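Local structure of attachment invasion locus protein (Yersinia pestis, 3QRA) at residues Asn40-Gly46 with Thr75-Arg81; Tyr85-Leu91 with Gly119-Asn125. The protein promotes attachment of the bacterium to host cells and their invasion, as an outer-membrane beta-barrel of the Ail family. One frame throughout, in Å; residues are numbered along the deposited sequence.

Contact 1: Asn40-Gly46 with Thr75-Arg81; sequences NDWGVIG and TAGPVFR. With C8E ((hydroxyethyloxy)tri(ethyloxy)octane), chain E.
V79 lies against the backbone of G43 and V44, its CG1 3.4 Å from G43 C and 3.6 Å from V44 N. The torsion chi1 of 45° sets that methyl between V79's own backbone N and carbonyl carbon, which turns it toward G43, where the partner strand presents no side chain. I45 is on the same face, the barrel interior, and its CG2 comes 3.5 Å from G77 O. W42, V44, P78 and F80 line the outer face. There W42 and F80 approach through their CD1 atoms, 4.0 Å apart, with the five-membered ring and the phenyl ring inclined at 77°.

Five backbone hydrogen bonds underlie this packing and set the antiparallel register, G43 pairing with V79 and I45 with G77. R81 N closes the ladder on D41 O at 2.9 Å.

Farther out, the R81 chain passes N40 O, with CD 3.7 Å from it, then bends at chi3 (-63°) and carries its guanidinium to a salt bridge with E37 and a hydrogen bond with N83 O. At the opposite end of the ladder, the octyl chain of a detergent molecule lies by G46, its C3 3.7 Å from G46 C. The chemistry thus differs between the faces: the outer one is apolar, while the inner one combines the apolar I45 and V79 with the charged R81, whose charge is probably offset in part by E37, with R35 and R156 close by.

Contact 2: Tyr85-Leu91 with Gly119-Asn125; sequences YVSLYGL and GAGLQFN. With C8E ((hydroxyethyloxy)tri(ethyloxy)octane), chain H.
Y89 crosses over G121 on the inner side of an antiparallel beta-hairpin, strands 86-102 and 108-124, in the eight-stranded barrel. G121 CA lies 3.9 Å from the ring centroid, 22° off its normal, in a CH-pi contact. With chi1 at 58°, CG is set between the backbone N and carbonyl carbon, and the ring swings across to the partner strand. At its edge is Q123 CG, 3.6 Å from Y89 CE2.

Seven backbone hydrogen bonds join the two segments. S87 with Q123, Y89 with G121 and L91 with G119 each exchange two, and N125 N gives the seventh to Y85 O at 2.7 Å. L88, A120, L122 and F124 bond instead to the flanking strands.

Polar ends pointing inward find partners on other strands: Y89 OH and Q123 NE2 both bond to D133 OD1, while Q123 OE1 is hydrogen-bonded to R35 NH1. S87 OG is bonded to R35 NH2 as well, and N125 ND2 to F130 O. On the outer face the side chains are apolar: L88 CD2 meets L122 CB at 4.0 Å, V86 and F124 touch, and a detergent chain runs beside A120. At the open end of the hairpin, by Y85 and N125, one ordered water accepts from S87 OG and donates to Q123 O at 2.8 Å and to N125 OD1 at 2.6 Å; N125 OD1 also takes a hydrogen bond from R81 NH2.

Contact 1 and contact 2 sit side by side in the wall of one closed antiparallel barrel, their centres about 8 Å apart. They come in series along the chain: strands 42-53 and 66-81 form the first pair, 86-102 and 108-124 the second. Strands 66-81 and 86-102 are themselves neighbours, so the two pairs make four consecutive staves. The seam between them includes a probable hydrogen bond from F80 N to L88 O (2.8 Å), and P78 O packs on Y89 CB. Inside, the side chains of R81 and N125 bridge the two contacts, so polar contacts join the pairs within the barrel as well as along its wall.

Contact 1: Asn40-Gly46 with Thr75-Arg81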
loop_
_atom_site.group_PDB
_atom_site.type_symbol
_atom_site.label_atom_id
_atom_site.label_comp_id
_atom_site.label_asym_id
_atom_site.label_seq_id
_atom_site.Cartn_x
_atom_site.Cartn_y
_atom_site.Cartn_z
ATOM N N ASN A 40 -1.636 12.646 -23.015
ATOM C CA ASN A 40 -2.766 11.725 -23.139
ATOM C C ASN A 40 -2.425 10.248 -22.886
ATOM O O ASN A 40 -3.315 9.398 -22.845
ATOM C CB ASN A 40 -3.425 11.870 -24.511
ATOM C CG ASN A 40 -4.198 13.168 -24.654
ATOM O OD1 ASN A 40 -4.694 13.719 -23.672
ATOM N ND2 ASN A 40 -4.308 13.656 -25.877
ATOM N N ASP A 41 -1.145 9.941 -22.718
ATOM C CA ASP A 41 -0.739 8.536 -22.606
ATOM C C ASP A 41 0.124 8.235 -21.405
ATOM O O ASP A 41 0.138 7.103 -20.923
ATOM C CB ASP A 41 -0.003 8.114 -23.881
ATOM C CG ASP A 41 -0.858 8.292 -25.108
ATOM O OD1 ASP A 41 -1.639 7.369 -25.420
ATOM O OD2 ASP A 41 -0.768 9.363 -25.745
ATOM N N TRP A 42 0.861 9.240 -20.940
ATOM C CA TRP A 42 1.842 9.050 -19.875
ATOM C C TRP A 42 1.548 9.931 -18.677
ATOM O O TRP A 42 1.102 11.076 -18.823
ATOM C CB TRP A 42 3.252 9.395 -20.363
ATOM C CG TRP A 42 3.739 8.602 -21.543
ATOM C CD1 TRP A 42 3.278 7.392 -21.979
ATOM C CD2 TRP A 42 4.779 8.984 -22.442
ATOM N NE1 TRP A 42 3.971 6.998 -23.096
ATOM C CE2 TRP A 42 4.908 7.950 -23.394
ATOM C CE3 TRP A 42 5.624 10.099 -22.529
ATOM C CZ2 TRP A 42 5.837 8.002 -24.433
ATOM C CZ3 TRP A 42 6.557 10.147 -23.563
ATOM C CH2 TRP A 42 6.657 9.100 -24.495
ATOM N N GLY A 43 1.812 9.403 -17.488
ATOM C CA GLY A 43 1.647 10.186 -16.285
ATOM C C GLY A 43 2.499 9.660 -15.155
ATOM O O GLY A 43 3.318 8.755 -15.348
ATOM N N VAL A 44 2.312 10.234 -13.969
ATOM C CA VAL A 44 3.000 9.759 -12.789
ATOM C C VAL A 44 1.966 9.524 -11.700
ATOM O O VAL A 44 0.929 10.183 -11.646
ATOM C CB VAL A 44 4.063 10.760 -12.281
ATOM C CG1 VAL A 44 3.430 12.135 -11.950
ATOM C CG2 VAL A 44 4.794 10.187 -11.046
ATOM N N ILE A 45 2.244 8.555 -10.853
ATOM C CA ILE A 45 1.368 8.285 -9.732
ATOM C C ILE A 45 2.198 8.127 -8.457
ATOM O O ILE A 45 3.320 7.601 -8.479
ATOM C CB ILE A 45 0.453 7.073 -10.025
ATOM C CG1 ILE A 45 -0.560 6.860 -8.887
ATOM C CG2 ILE A 45 1.276 5.830 -10.285
ATOM C CD1 ILE A 45 -1.799 6.050 -9.299
ATOM N N GLY A 46 1.651 8.637 -7.360
ATOM C CA GLY A 46 2.277 8.551 -6.057
ATOM C C GLY A 46 1.304 7.842 -5.134
ATOM O O GLY A 46 0.087 7.971 -5.288
ATOM N N THR A 75 5.489 5.299 -2.331
ATOM C CA THR A 75 5.994 4.784 -3.610
ATOM C C THR A 75 5.534 5.668 -4.766
ATOM O O THR A 75 4.584 6.429 -4.637
ATOM C CB THR A 75 5.537 3.323 -3.886
ATOM O OG1 THR A 75 4.110 3.267 -3.895
ATOM C CG2 THR A 75 6.081 2.335 -2.826
ATOM N N ALA A 76 6.208 5.576 -5.902
ATOM C CA ALA A 76 5.836 6.405 -7.045
ATOM C C ALA A 76 6.301 5.752 -8.320
ATOM O O ALA A 76 7.182 4.891 -8.303
ATOM C CB ALA A 76 6.442 7.802 -6.920
ATOM N N GLY A 77 5.718 6.166 -9.440
ATOM C CA GLY A 77 6.165 5.625 -10.710
ATOM C C GLY A 77 5.310 6.035 -11.885
ATOM O O GLY A 77 4.340 6.781 -11.720
ATOM N N PRO A 78 5.667 5.547 -13.087
ATOM C CA PRO A 78 4.953 5.955 -14.301
ATOM C C PRO A 78 3.624 5.224 -14.455
ATOM O O PRO A 78 3.495 4.058 -14.057
ATOM C CB PRO A 78 5.922 5.541 -15.425
ATOM C CG PRO A 78 6.584 4.275 -14.877
ATOM C CD PRO A 78 6.708 4.530 -13.360
ATOM N N VAL A 79 2.634 5.919 -15.006
ATOM C CA VAL A 79 1.353 5.294 -15.303
ATOM C C VAL A 79 1.076 5.448 -16.805
ATOM O O VAL A 79 1.271 6.523 -17.373
ATOM C CB VAL A 79 0.182 5.826 -14.391
ATOM C CG1 VAL A 79 0.197 7.342 -14.258
ATOM C CG2 VAL A 79 -1.178 5.317 -14.887
ATOM N N PHE A 80 0.654 4.357 -17.436
ATOM C CA PHE A 80 0.456 4.300 -18.880
ATOM C C PHE A 80 -1.013 4.115 -19.176
ATOM O O PHE A 80 -1.614 3.127 -18.754
ATOM C CB PHE A 80 1.244 3.114 -19.476
ATOM C CG PHE A 80 2.723 3.204 -19.237
ATOM C CD1 PHE A 80 3.541 3.859 -20.143
ATOM C CD2 PHE A 80 3.288 2.668 -18.088
ATOM C CE1 PHE A 80 4.908 3.964 -19.918
ATOM C CE2 PHE A 80 4.650 2.774 -17.855
ATOM C CZ PHE A 80 5.464 3.421 -18.779
ATOM N N ARG A 81 -1.603 5.061 -19.900
ATOM C CA ARG A 81 -3.009 4.937 -20.236
ATOM C C ARG A 81 -3.132 4.059 -21.462
ATOM O O ARG A 81 -2.482 4.312 -22.471
ATOM C CB ARG A 81 -3.653 6.312 -20.482
ATOM C CG ARG A 81 -5.095 6.218 -20.957
ATOM C CD ARG A 81 -5.848 7.558 -20.815
ATOM N NE ARG A 81 -5.975 8.006 -19.424
ATOM C CZ ARG A 81 -6.882 7.537 -18.570
ATOM N NH1 ARG A 81 -7.728 6.584 -18.949
ATOM N NH2 ARG A 81 -6.942 8.017 -17.332
HETATM C C1 C8E E . -1.022 10.785 -2.366
HETATM C C2 C8E E . 0.299 10.099 -2.044
HETATM C C3 C8E E . 1.426 10.704 -2.868
HETATM C C4 C8E E . 2.756 10.620 -2.131
HETATM C C5 C8E E . 3.851 10.108 -3.059
HETATM C C6 C8E E . 5.009 11.095 -3.131
HETATM C C7 C8E E . 6.219 10.467 -3.810
HETATM C C8 C8E E . 7.266 11.519 -4.154
HETATM O O HOH W 1 0.751 4.831 -22.713
HETATM O O HOH W 2 -1.039 4.536 -24.754
#

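Contact 2: Tyr85-Leu91 with Gly119-Asn125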
loop_
_atom_site.group_PDB
_atom_site.type_symbol
_atom_site.label_atom_id
_atom_site.label_comp_id
_atom_site.label_asym_id
_atom_site.label_seq_id
_atom_site.Cartn_x
_atom_site.Cartn_y
_atom_site.Cartn_z
ATOM N N TYR A 85 -10.597 3.830 -20.609
ATOM C CA TYR A 85 -11.050 3.132 -19.396
ATOM C C TYR A 85 -9.978 2.590 -18.464
ATOM O O TYR A 85 -10.202 2.488 -17.258
ATOM C CB TYR A 85 -11.977 1.969 -19.760
ATOM C CG TYR A 85 -13.141 2.394 -20.612
ATOM C CD1 TYR A 85 -14.185 3.134 -20.069
ATOM C CD2 TYR A 85 -13.190 2.076 -21.964
ATOM C CE1 TYR A 85 -15.254 3.538 -20.846
ATOM C CE2 TYR A 85 -14.260 2.476 -22.751
ATOM C CZ TYR A 85 -15.286 3.204 -22.185
ATOM O OH TYR A 85 -16.353 3.605 -22.959
ATOM N N VAL A 86 -8.832 2.211 -19.015
ATOM C CA VAL A 86 -7.843 1.492 -18.228
ATOM C C VAL A 86 -6.437 2.045 -18.392
ATOM O O VAL A 86 -6.016 2.402 -19.495
ATOM C CB VAL A 86 -7.848 -0.026 -18.553
ATOM C CG1 VAL A 86 -6.834 -0.763 -17.689
ATOM C CG2 VAL A 86 -9.240 -0.618 -18.343
ATOM N N SER A 87 -5.726 2.105 -17.272
ATOM C CA SER A 87 -4.334 2.506 -17.236
ATOM C C SER A 87 -3.578 1.559 -16.311
ATOM O O SER A 87 -4.132 1.080 -15.325
ATOM C CB SER A 87 -4.206 3.935 -16.700
ATOM O OG SER A 87 -4.968 4.837 -17.483
ATOM N N LEU A 88 -2.308 1.324 -16.618
ATOM C CA LEU A 88 -1.462 0.411 -15.838
ATOM C C LEU A 88 -0.278 1.150 -15.257
ATOM O O LEU A 88 0.284 2.013 -15.896
ATOM C CB LEU A 88 -0.910 -0.678 -16.751
ATOM C CG LEU A 88 -1.876 -1.482 -17.610
ATOM C CD1 LEU A 88 -1.084 -2.417 -18.530
ATOM C CD2 LEU A 88 -2.841 -2.260 -16.739
ATOM N N TYR A 89 0.150 0.797 -14.059
ATOM C CA TYR A 89 1.290 1.494 -13.487
ATOM C C TYR A 89 2.249 0.589 -12.698
ATOM O O TYR A 89 1.875 -0.494 -12.226
ATOM C CB TYR A 89 0.829 2.685 -12.644
ATOM C CG TYR A 89 -0.113 2.366 -11.486
ATOM C CD1 TYR A 89 0.376 1.857 -10.279
ATOM C CD2 TYR A 89 -1.480 2.621 -11.585
ATOM C CE1 TYR A 89 -0.474 1.583 -9.211
ATOM C CE2 TYR A 89 -2.350 2.356 -10.507
ATOM C CZ TYR A 89 -1.839 1.848 -9.329
ATOM O OH TYR A 89 -2.689 1.610 -8.257
ATOM N N GLY A 90 3.493 1.047 -12.586
ATOM C CA GLY A 90 4.500 0.374 -11.777
ATOM C C GLY A 90 5.104 1.376 -10.809
ATOM O O GLY A 90 5.368 2.525 -11.179
ATOM N N LEU A 91 5.320 0.944 -9.566
ATOM C CA LEU A 91 5.732 1.833 -8.482
ATOM C C LEU A 91 6.984 1.325 -7.774
ATOM O O LEU A 91 7.214 0.120 -7.674
ATOM C CB LEU A 91 4.611 1.956 -7.445
ATOM C CG LEU A 91 3.248 2.376 -8.001
ATOM C CD1 LEU A 91 2.208 2.420 -6.898
ATOM C CD2 LEU A 91 3.349 3.736 -8.679
ATOM N N GLY A 119 5.660 -1.922 -6.388
ATOM C CA GLY A 119 4.237 -2.086 -6.607
ATOM C C GLY A 119 3.835 -2.125 -8.067
ATOM O O GLY A 119 4.604 -1.768 -8.957
ATOM N N ALA A 120 2.623 -2.592 -8.313
ATOM C CA ALA A 120 2.075 -2.590 -9.658
ATOM C C ALA A 120 0.566 -2.529 -9.510
ATOM O O ALA A 120 -0.004 -3.134 -8.594
ATOM C CB ALA A 120 2.497 -3.854 -10.420
ATOM N N GLY A 121 -0.088 -1.788 -10.391
ATOM C CA GLY A 121 -1.532 -1.707 -10.290
ATOM C C GLY A 121 -2.195 -1.145 -11.525
ATOM O O GLY A 121 -1.548 -0.939 -12.556
ATOM N N LEU A 122 -3.474 -0.868 -11.382
ATOM C CA LEU A 122 -4.216 -0.263 -12.427
ATOM C C LEU A 122 -5.282 0.683 -11.970
ATOM O O LEU A 122 -5.734 0.609 -10.880
ATOM C CB LEU A 122 -4.789 -1.286 -13.325
ATOM C CG LEU A 122 -5.643 -2.335 -12.756
ATOM C CD1 LEU A 122 -6.969 -1.784 -12.722
ATOM C CD2 LEU A 122 -5.629 -3.558 -13.619
ATOM N N GLN A 123 -5.633 1.564 -12.878
ATOM C CA GLN A 123 -6.772 2.450 -12.646
ATOM C C GLN A 123 -7.812 2.247 -13.731
ATOM O O GLN A 123 -7.490 2.181 -14.923
ATOM C CB GLN A 123 -6.349 3.923 -12.604
ATOM C CG GLN A 123 -5.320 4.219 -11.515
ATOM C CD GLN A 123 -5.463 5.613 -10.949
ATOM O OE1 GLN A 123 -5.715 6.575 -11.683
ATOM N NE2 GLN A 123 -5.311 5.733 -9.633
ATOM N N PHE A 124 -9.067 2.172 -13.300
ATOM C CA PHE A 124 -10.214 2.016 -14.174
ATOM C C PHE A 124 -11.077 3.276 -14.073
ATOM O O PHE A 124 -11.392 3.731 -12.972
ATOM C CB PHE A 124 -11.013 0.781 -13.735
ATOM C CG PHE A 124 -12.319 0.601 -14.455
ATOM C CD1 PHE A 124 -12.369 0.555 -15.840
ATOM C CD2 PHE A 124 -13.497 0.435 -13.741
ATOM C CE1 PHE A 124 -13.577 0.384 -16.500
ATOM C CE2 PHE A 124 -14.706 0.259 -14.396
ATOM C CZ PHE A 124 -14.745 0.233 -15.777
ATOM N N ASN A 125 -11.443 3.844 -15.220
ATOM C CA ASN A 125 -12.350 4.992 -15.256
ATOM C C ASN A 125 -13.676 4.606 -15.893
ATOM O O ASN A 125 -13.816 4.678 -17.113
ATOM C CB ASN A 125 -11.732 6.152 -16.054
ATOM C CG ASN A 125 -10.341 6.520 -15.569
ATOM O OD1 ASN A 125 -9.352 6.336 -16.286
ATOM N ND2 ASN A 125 -10.252 7.016 -14.332
HETATM C C1 C8E H . -4.605 -5.153 -9.617
HETATM C C2 C8E H . -3.196 -5.539 -9.185
HETATM C C3 C8E H . -2.362 -6.019 -10.368
HETATM C C4 C8E H . -0.869 -5.892 -10.078
HETATM C C5 C8E H . -0.136 -7.214 -10.296
HETATM C C6 C8E H . 0.612 -7.666 -9.045
HETATM C C7 C8E H . 0.777 -9.181 -9.033
HETATM C C8 C8E H . 1.473 -9.664 -7.767
HETATM O O9 C8E H . 0.955 -10.923 -7.391
HETATM O O HOH W 3 -7.237 4.766 -16.002
#